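Local coordinates for protein GH127 beta-L-arabinofuranoside (Geobacillus stearothermophilus, PDB 4QK0) that probably hydrolyses beta-L-arabinofuranosides, releasing L-arabinose, as a glycoside hydrolase of family 127, at residues Arg544-Leu552 with Glu640-Lys648; Asn566-Pro576 with Gly598-Ser606. One frame throughout, in Å; residues are numbered along the deposited sequence.

Contact 1 of 2, residues Arg544-Leu552 with Glu640-Lys648; sequences RANAGKVAL and EMVVWVNEK
Val550 and Val645 form an antiparallel hydrogen-bonded pair, Val550 N giving to Val645 O and Val645 N to Val550 O, both at 2.7 Å, while the short strands 549-552 and 645-647 run at 124° to each other. Ahead of that pair, a type II turn from Asn546 to Lys549 brings Gly548 O to Glu647 N at 2.9 Å. Trp644 CG is anti to its own carbonyl carbon (chi1 -71°), which swings the indole between Asn546 and Ala551. The Asn546 amide stacks on one face with the two planes 18° apart, Asn546 OD1 lying 3.3 Å from Trp644 CG. Asn546 OD1 also accepts a hydrogen bond from Asn327 ND2, which probably restrains the amide from turning. On the opposite face Ala551 CB makes a CH-pi contact, 3.8 Å from the centroid of the Trp644 six-membered ring. Lys549 CD passes the base of the indole, 3.8 Å from Trp644 CB. Were Trp644 replaced by alanine, the Asn546 amide would probably lose its stacking partner and a gap open beside Ala551. Farther along, a water joins Leu552 N to Val643 O. This is side-by-side antiparallel pairing of neighbouring strands inside the mixed sheet of the GH127 C-terminal domain, with strand 641-647 broken close to the tryptophan.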
loop_
_atom_site.group_PDB
_atom_site.type_symbol
_atom_site.label_atom_id
_atom_site.label_comp_id
_atom_site.label_asym_id
_atom_site.label_seq_id
_atom_site.Cartn_x
_atom_site.Cartn_y
_atom_site.Cartn_z
ATOM N N ARG A 544 -1.205 0.683 -14.784
ATOM C CA ARG A 544 -1.809 1.838 -14.210
ATOM C C ARG A 544 -0.824 2.708 -13.446
ATOM O O ARG A 544 -0.895 3.904 -13.568
ATOM C CB ARG A 544 -3.008 1.396 -13.356
ATOM C CG ARG A 544 -4.007 0.911 -14.412
ATOM C CD ARG A 544 -5.286 0.159 -14.150
ATOM N NE ARG A 544 -5.647 -0.421 -15.439
ATOM C CZ ARG A 544 -6.802 -0.971 -15.764
ATOM N NH1 ARG A 544 -7.832 -0.960 -14.968
ATOM N NH2 ARG A 544 -6.941 -1.468 -16.969
ATOM N N ALA A 545 0.121 2.099 -12.753
ATOM C CA ALA A 545 1.105 2.848 -11.993
ATOM C C ALA A 545 1.920 3.772 -12.857
ATOM O O ALA A 545 2.437 4.707 -12.353
ATOM C CB ALA A 545 2.025 1.886 -11.269
ATOM N N ASN A 546 2.015 3.524 -14.166
ATOM C CA ASN A 546 2.907 4.292 -15.030
ATOM C C ASN A 546 2.249 5.154 -16.059
ATOM O O ASN A 546 2.908 5.727 -16.924
ATOM C CB ASN A 546 3.953 3.374 -15.616
ATOM C CG ASN A 546 4.779 2.690 -14.535
ATOM O OD1 ASN A 546 5.096 3.308 -13.490
ATOM N ND2 ASN A 546 5.136 1.434 -14.751
ATOM N N ALA A 547 0.926 5.290 -15.937
ATOM C CA ALA A 547 0.138 6.216 -16.747
ATOM C C ALA A 547 0.739 7.592 -16.577
ATOM O O ALA A 547 0.998 7.994 -15.457
ATOM C CB ALA A 547 -1.290 6.231 -16.254
ATOM N N GLY A 548 1.047 8.253 -17.687
ATOM C CA GLY A 548 1.681 9.563 -17.667
ATOM C C GLY A 548 3.145 9.618 -17.251
ATOM O O GLY A 548 3.660 10.702 -16.938
ATOM N N LYS A 549 3.803 8.465 -17.194
ATOM C CA LYS A 549 5.182 8.409 -16.741
ATOM C C LYS A 549 6.073 7.786 -17.758
ATOM O O LYS A 549 5.608 7.079 -18.611
ATOM C CB LYS A 549 5.316 7.661 -15.456
ATOM C CG LYS A 549 4.484 8.217 -14.334
ATOM C CD LYS A 549 4.929 7.479 -13.075
ATOM C CE LYS A 549 3.950 7.567 -11.934
ATOM N NZ LYS A 549 4.084 8.882 -11.288
ATOM N N VAL A 550 7.372 8.042 -17.628
ATOM C CA VAL A 550 8.373 7.608 -18.584
ATOM C C VAL A 550 9.626 7.232 -17.808
ATOM O O VAL A 550 9.864 7.763 -16.719
ATOM C CB VAL A 550 8.643 8.724 -19.591
ATOM C CG1 VAL A 550 9.355 9.877 -18.941
ATOM C CG2 VAL A 550 9.464 8.245 -20.760
ATOM N N ALA A 551 10.365 6.244 -18.319
ATOM C CA ALA A 551 11.608 5.786 -17.702
ATOM C C ALA A 551 12.683 6.016 -18.692
ATOM O O ALA A 551 12.491 5.884 -19.907
ATOM C CB ALA A 551 11.544 4.320 -17.315
ATOM N N LEU A 552 13.860 6.327 -18.192
ATOM C CA LEU A 552 15.009 6.430 -19.094
ATOM C C LEU A 552 15.852 5.152 -19.107
ATOM O O LEU A 552 16.068 4.511 -18.084
ATOM C CB LEU A 552 15.888 7.582 -18.663
ATOM C CG LEU A 552 15.148 8.906 -18.689
ATOM C CD1 LEU A 552 16.052 9.991 -18.196
ATOM C CD2 LEU A 552 14.636 9.272 -20.071
ATOM N N GLU A 640 15.382 10.436 -1.721
ATOM C CA GLU A 640 14.395 10.035 -2.691
ATOM C C GLU A 640 15.071 9.408 -3.922
ATOM O O GLU A 640 16.201 9.789 -4.296
ATOM C CB GLU A 640 13.543 11.246 -3.108
ATOM C CG GLU A 640 12.649 11.755 -1.988
ATOM C CD GLU A 640 11.607 12.770 -2.467
ATOM O OE1 GLU A 640 11.038 12.638 -3.587
ATOM O OE2 GLU A 640 11.403 13.747 -1.737
HETATM N N MSE A 641 14.303 8.531 -4.589
HETATM C CA MSE A 641 14.688 7.932 -5.897
HETATM C C MSE A 641 13.458 7.585 -6.676
HETATM O O MSE A 641 12.493 7.156 -6.099
HETATM C CB MSE A 641 15.549 6.694 -5.629
HETATM C CG MSE A 641 16.055 6.035 -6.909
HETATM SE SE MSE A 641 14.693 4.736 -7.576
HETATM C CE MSE A 641 14.853 3.396 -6.265
ATOM N N VAL A 642 13.460 7.847 -7.982
ATOM C CA VAL A 642 12.434 7.350 -8.859
ATOM C C VAL A 642 13.010 6.871 -10.143
ATOM O O VAL A 642 13.962 7.426 -10.617
ATOM C CB VAL A 642 11.340 8.384 -9.240
ATOM C CG1 VAL A 642 10.512 8.741 -8.033
ATOM C CG2 VAL A 642 11.923 9.651 -9.805
ATOM N N VAL A 643 12.339 5.866 -10.723
ATOM C CA VAL A 643 12.619 5.377 -12.066
ATOM C C VAL A 643 11.600 5.956 -13.025
ATOM O O VAL A 643 11.960 6.534 -14.052
ATOM C CB VAL A 643 12.540 3.830 -12.148
ATOM C CG1 VAL A 643 12.570 3.315 -13.595
ATOM C CG2 VAL A 643 13.684 3.220 -11.378
ATOM N N TRP A 644 10.320 5.802 -12.691
ATOM C CA TRP A 644 9.309 6.270 -13.570
ATOM C C TRP A 644 9.041 7.737 -13.253
ATOM O O TRP A 644 8.481 8.070 -12.211
ATOM C CB TRP A 644 8.058 5.409 -13.437
ATOM C CG TRP A 644 8.268 4.088 -14.014
ATOM C CD1 TRP A 644 8.633 2.943 -13.362
ATOM C CD2 TRP A 644 8.110 3.739 -15.382
ATOM N NE1 TRP A 644 8.755 1.930 -14.243
ATOM C CE2 TRP A 644 8.408 2.386 -15.495
ATOM C CE3 TRP A 644 7.733 4.447 -16.524
ATOM C CZ2 TRP A 644 8.358 1.707 -16.708
ATOM C CZ3 TRP A 644 7.653 3.778 -17.713
ATOM C CH2 TRP A 644 7.998 2.410 -17.804
ATOM N N VAL A 645 9.376 8.606 -14.174
ATOM C CA VAL A 645 9.181 10.035 -13.964
ATOM C C VAL A 645 7.975 10.565 -14.735
ATOM O O VAL A 645 7.685 10.106 -15.841
ATOM C CB VAL A 645 10.517 10.856 -14.093
ATOM C CG1 VAL A 645 11.718 10.031 -14.453
ATOM C CG2 VAL A 645 10.427 12.081 -14.956
ATOM N N ASN A 646 7.255 11.481 -14.117
ATOM C CA ASN A 646 6.168 12.163 -14.755
ATOM C C ASN A 646 6.551 12.872 -16.017
ATOM O O ASN A 646 7.550 13.501 -16.091
ATOM C CB ASN A 646 5.488 13.150 -13.824
ATOM C CG ASN A 646 4.738 12.492 -12.742
ATOM O OD1 ASN A 646 5.038 12.679 -11.622
ATOM N ND2 ASN A 646 3.771 11.732 -13.076
ATOM N N GLU A 647 5.705 12.745 -17.001
ATOM C CA GLU A 647 5.950 13.269 -18.302
ATOM C C GLU A 647 5.233 14.583 -18.546
ATOM O O GLU A 647 4.150 14.793 -18.100
ATOM C CB GLU A 647 5.582 12.198 -19.329
ATOM C CG GLU A 647 5.843 12.495 -20.777
ATOM C CD GLU A 647 6.136 11.263 -21.634
ATOM O OE1 GLU A 647 5.262 10.418 -21.824
ATOM O OE2 GLU A 647 7.249 11.158 -22.149
ATOM N N LYS A 648 5.929 15.475 -19.218
ATOM C CA LYS A 648 5.447 16.708 -19.839
ATOM C C LYS A 648 4.642 17.673 -19.021
ATOM O O LYS A 648 5.037 18.821 -18.893
ATOM C CB LYS A 648 4.792 16.433 -21.182
ATOM C CG LYS A 648 3.290 16.319 -21.140
ATOM C CD LYS A 648 2.648 17.095 -22.273
ATOM C CE LYS A 648 1.555 18.026 -21.774
ATOM N NZ LYS A 648 1.884 19.430 -22.096
HETATM O O HOH W 1 14.329 6.346 -15.534
#

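Contact 2 of 2, residues Asn566-Pro576 with Gly598-Ser606; sequences NGPNLANLFLP and GIAERVDES
Ala600 CB packs 3.7 Å from Leu573 CD2. Next, Glu601 pairs antiparallel with Phe574 through two backbone hydrogen bonds of 2.8 Å each, Phe574 N to Glu601 O and Glu601 N to Phe574 O; the Glu601 carboxylate bonds away to Thr620. Arg602 follows, its chain extended from CG to NE, and its guanidinium reaches the end of helix 563-566 and the loop 567-573 that follows. Arg602 NH2 donates to Asn566 O at 2.9 Å and weakly to Pro568 O, while Arg602 NH1 donates to Asn569 O, also at 2.9 Å. Asn572 N meets Asn569 O from the other face of its carbonyl plane. Leu573 CG sits over the centre of one guanidinium face, and a water links Arg602 NE to Asn566 O. At Val603, Asn572 CG lies anti to its own N (chi1 -176°), which carries Asn572 OD1 to Val603 N at 3.1 Å and Asn572 ND2 to Val603 O in a nearly straight bond (172°). The less well ordered Glu605 accepts weakly at OE1 from Asn569 ND2 and bonds to Gln542 of the second subunit; Asn569 ND2 also donates to Pro541 O of that subunit. The chemistry implies a loop fastened to strand 593-603, the partner arm of the hairpin, largely through neutral carbonyls and amides.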
loop_
_atom_site.group_PDB
_atom_site.type_symbol
_atom_site.label_atom_id
_atom_site.label_comp_id
_atom_site.label_asym_id
_atom_site.label_seq_id
_atom_site.Cartn_x
_atom_site.Cartn_y
_atom_site.Cartn_z
ATOM N N ASN A 566 19.306 15.885 -7.618
ATOM C CA ASN A 566 18.203 16.630 -8.225
ATOM C C ASN A 566 17.306 17.363 -7.199
ATOM O O ASN A 566 16.334 18.015 -7.544
ATOM C CB ASN A 566 17.289 15.648 -9.012
ATOM C CG ASN A 566 17.989 14.979 -10.193
ATOM O OD1 ASN A 566 18.119 15.563 -11.254
ATOM N ND2 ASN A 566 18.349 13.692 -10.030
ATOM N N GLY A 567 17.579 17.204 -5.933
ATOM C CA GLY A 567 16.716 17.769 -4.916
ATOM C C GLY A 567 15.561 16.873 -4.518
ATOM O O GLY A 567 15.273 15.860 -5.175
ATOM N N PRO A 568 14.875 17.260 -3.442
ATOM C CA PRO A 568 13.744 16.464 -3.007
ATOM C C PRO A 568 12.511 16.649 -3.862
ATOM O O PRO A 568 12.501 17.412 -4.838
ATOM C CB PRO A 568 13.515 16.954 -1.560
ATOM C CG PRO A 568 14.068 18.343 -1.527
ATOM C CD PRO A 568 14.983 18.537 -2.695
ATOM N N ASN A 569 11.500 15.867 -3.528
ATOM C CA ASN A 569 10.204 15.861 -4.221
ATOM C C ASN A 569 10.296 15.497 -5.693
ATOM O O ASN A 569 9.970 16.291 -6.583
ATOM C CB ASN A 569 9.457 17.200 -4.015
ATOM C CG ASN A 569 7.994 17.086 -4.381
ATOM O OD1 ASN A 569 7.564 16.046 -4.902
ATOM N ND2 ASN A 569 7.214 18.138 -4.103
ATOM N N LEU A 570 10.754 14.285 -5.951
ATOM C CA LEU A 570 11.010 13.862 -7.334
ATOM C C LEU A 570 9.706 13.639 -8.074
ATOM O O LEU A 570 9.687 13.690 -9.284
ATOM C CB LEU A 570 11.916 12.632 -7.395
ATOM C CG LEU A 570 13.304 12.821 -6.783
ATOM C CD1 LEU A 570 14.034 11.492 -6.716
ATOM C CD2 LEU A 570 14.119 13.808 -7.555
ATOM N N ALA A 571 8.614 13.424 -7.364
ATOM C CA ALA A 571 7.271 13.387 -8.024
ATOM C C ALA A 571 6.957 14.704 -8.712
ATOM O O ALA A 571 6.314 14.726 -9.759
ATOM C CB ALA A 571 6.186 13.066 -7.012
ATOM N N ASN A 572 7.488 15.810 -8.181
ATOM C CA ASN A 572 7.321 17.155 -8.773
ATOM C C ASN A 572 8.432 17.501 -9.793
ATOM O O ASN A 572 9.057 18.591 -9.755
ATOM C CB ASN A 572 7.310 18.190 -7.641
ATOM C CG ASN A 572 7.050 19.585 -8.135
ATOM O OD1 ASN A 572 6.168 19.827 -8.984
ATOM N ND2 ASN A 572 7.801 20.525 -7.600
ATOM N N LEU A 573 8.744 16.527 -10.638
ATOM C CA LEU A 573 9.693 16.679 -11.751
ATOM C C LEU A 573 8.995 16.121 -12.942
ATOM O O LEU A 573 8.471 15.010 -12.892
ATOM C CB LEU A 573 10.956 15.856 -11.567
ATOM C CG LEU A 573 12.259 16.526 -11.142
ATOM C CD1 LEU A 573 13.355 15.475 -11.103
ATOM C CD2 LEU A 573 12.690 17.617 -12.075
ATOM N N PHE A 574 8.971 16.905 -13.999
ATOM C CA PHE A 574 8.241 16.604 -15.196
ATOM C C PHE A 574 9.228 16.680 -16.348
ATOM O O PHE A 574 9.961 17.664 -16.507
ATOM C CB PHE A 574 7.043 17.563 -15.371
ATOM C CG PHE A 574 6.046 17.475 -14.245
ATOM C CD1 PHE A 574 6.259 18.144 -13.045
ATOM C CD2 PHE A 574 4.924 16.682 -14.367
ATOM C CE1 PHE A 574 5.363 18.037 -11.998
ATOM C CE2 PHE A 574 4.031 16.561 -13.340
ATOM C CZ PHE A 574 4.249 17.247 -12.138
ATOM N N LEU A 575 9.259 15.618 -17.143
ATOM C CA LEU A 575 10.175 15.544 -18.247
ATOM C C LEU A 575 9.390 15.843 -19.467
ATOM O O LEU A 575 8.552 15.050 -19.856
ATOM C CB LEU A 575 10.814 14.142 -18.292
ATOM C CG LEU A 575 11.857 13.956 -19.388
ATOM C CD1 LEU A 575 13.051 14.891 -19.191
ATOM C CD2 LEU A 575 12.398 12.529 -19.434
ATOM N N PRO A 576 9.631 16.981 -20.107
ATOM C CA PRO A 576 8.943 17.209 -21.390
ATOM C C PRO A 576 9.408 16.260 -22.480
ATOM O O PRO A 576 10.567 15.831 -22.481
ATOM C CB PRO A 576 9.359 18.619 -21.790
ATOM C CG PRO A 576 10.094 19.169 -20.647
ATOM C CD PRO A 576 10.591 18.043 -19.807
ATOM N N GLY A 598 19.733 16.385 -18.791
ATOM C CA GLY A 598 18.793 17.166 -19.600
ATOM C C GLY A 598 18.112 18.216 -18.760
ATOM O O GLY A 598 18.566 18.558 -17.648
ATOM N N ILE A 599 17.022 18.733 -19.287
ATOM C CA ILE A 599 16.291 19.840 -18.652
ATOM C C ILE A 599 14.902 19.335 -18.368
ATOM O O ILE A 599 14.205 19.008 -19.278
ATOM C CB ILE A 599 16.192 21.107 -19.577
ATOM C CG1 ILE A 599 17.583 21.650 -19.950
ATOM C CG2 ILE A 599 15.400 22.264 -18.922
ATOM C CD1 ILE A 599 18.455 22.015 -18.769
ATOM N N ALA A 600 14.498 19.339 -17.117
ATOM C CA ALA A 600 13.126 19.055 -16.748
ATOM C C ALA A 600 12.420 20.307 -16.178
ATOM O O ALA A 600 12.987 21.397 -16.152
ATOM C CB ALA A 600 13.120 17.940 -15.718
ATOM N N GLU A 601 11.191 20.114 -15.730
ATOM C CA GLU A 601 10.373 21.158 -15.150
ATOM C C GLU A 601 9.852 20.752 -13.795
ATOM O O GLU A 601 9.454 19.612 -13.607
ATOM C CB GLU A 601 9.158 21.406 -16.023
ATOM C CG GLU A 601 9.466 22.049 -17.334
ATOM C CD GLU A 601 8.210 22.376 -18.150
ATOM O OE1 GLU A 601 7.081 22.402 -17.579
ATOM O OE2 GLU A 601 8.367 22.589 -19.369
ATOM N N ARG A 602 9.842 21.709 -12.872
ATOM C CA ARG A 602 9.182 21.583 -11.592
ATOM C C ARG A 602 8.056 22.608 -11.418
ATOM O O ARG A 602 8.111 23.720 -11.915
ATOM C CB ARG A 602 10.152 21.831 -10.482
ATOM C CG ARG A 602 11.316 20.880 -10.404
ATOM C CD ARG A 602 11.938 21.068 -9.054
ATOM N NE ARG A 602 12.868 20.019 -8.676
ATOM C CZ ARG A 602 12.542 18.938 -7.978
ATOM N NH1 ARG A 602 11.283 18.659 -7.662
ATOM N NH2 ARG A 602 13.481 18.092 -7.641
ATOM N N VAL A 603 7.043 22.216 -10.680
ATOM C CA VAL A 603 6.030 23.162 -10.253
ATOM C C VAL A 603 6.597 24.013 -9.130
ATOM O O VAL A 603 7.221 23.505 -8.208
ATOM C CB VAL A 603 4.751 22.427 -9.796
ATOM C CG1 VAL A 603 3.729 23.384 -9.209
ATOM C CG2 VAL A 603 4.166 21.691 -11.000
ATOM N N ASP A 604 6.325 25.299 -9.199
ATOM C CA ASP A 604 6.796 26.261 -8.199
ATOM C C ASP A 604 5.954 26.209 -6.928
ATOM O O ASP A 604 4.764 26.486 -6.951
ATOM C CB ASP A 604 6.768 27.660 -8.817
ATOM C CG ASP A 604 7.533 28.709 -8.009
ATOM O OD1 ASP A 604 7.869 28.521 -6.818
ATOM O OD2 ASP A 604 7.810 29.757 -8.619
ATOM N N GLU A 605 6.590 25.801 -5.828
ATOM C CA GLU A 605 5.951 25.771 -4.500
ATOM C C GLU A 605 5.942 27.187 -3.894
ATOM O O GLU A 605 5.012 27.530 -3.183
ATOM C CB GLU A 605 6.635 24.785 -3.520
ATOM C CG GLU A 605 6.972 23.404 -4.068
ATOM C CD GLU A 605 7.259 22.372 -2.973
ATOM O OE1 GLU A 605 7.922 21.301 -3.235
ATOM O OE2 GLU A 605 6.818 22.655 -1.837
ATOM N N SER A 606 6.963 28.007 -4.190
ATOM C CA SER A 606 7.006 29.416 -3.762
ATOM C C SER A 606 5.741 30.161 -4.130
ATOM O O SER A 606 5.228 30.926 -3.333
ATOM C CB SER A 606 8.193 30.126 -4.387
ATOM O OG SER A 606 9.396 29.559 -3.920
HETATM O O HOH W 2 15.572 19.560 -9.336
HETATM O O HOH W 3 9.506 20.968 -5.655
#

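How the contacts relate
The centres of the two contacts lie about 12 Å apart in the same mixed beta sheet of the GH127 C-terminal domain. Along the chain the order is 544-552, 566-576, 598-606 and 640-648, so contact 2 falls wholly within the span between the partners of contact 1. Strand 641-647 joins them, pairing antiparallel with 549-554 and parallel with 574-586. Direct bridges include a probable hydrogen bond from Lys648 N to Leu575 O (2.7 Å) and another between Asn569 N and Glu640 OE2. Both contacts also reach the second subunit: Arg544 forms a salt bridge with Glu640 of the second subunit, placing this part of the domain at the dimer interface.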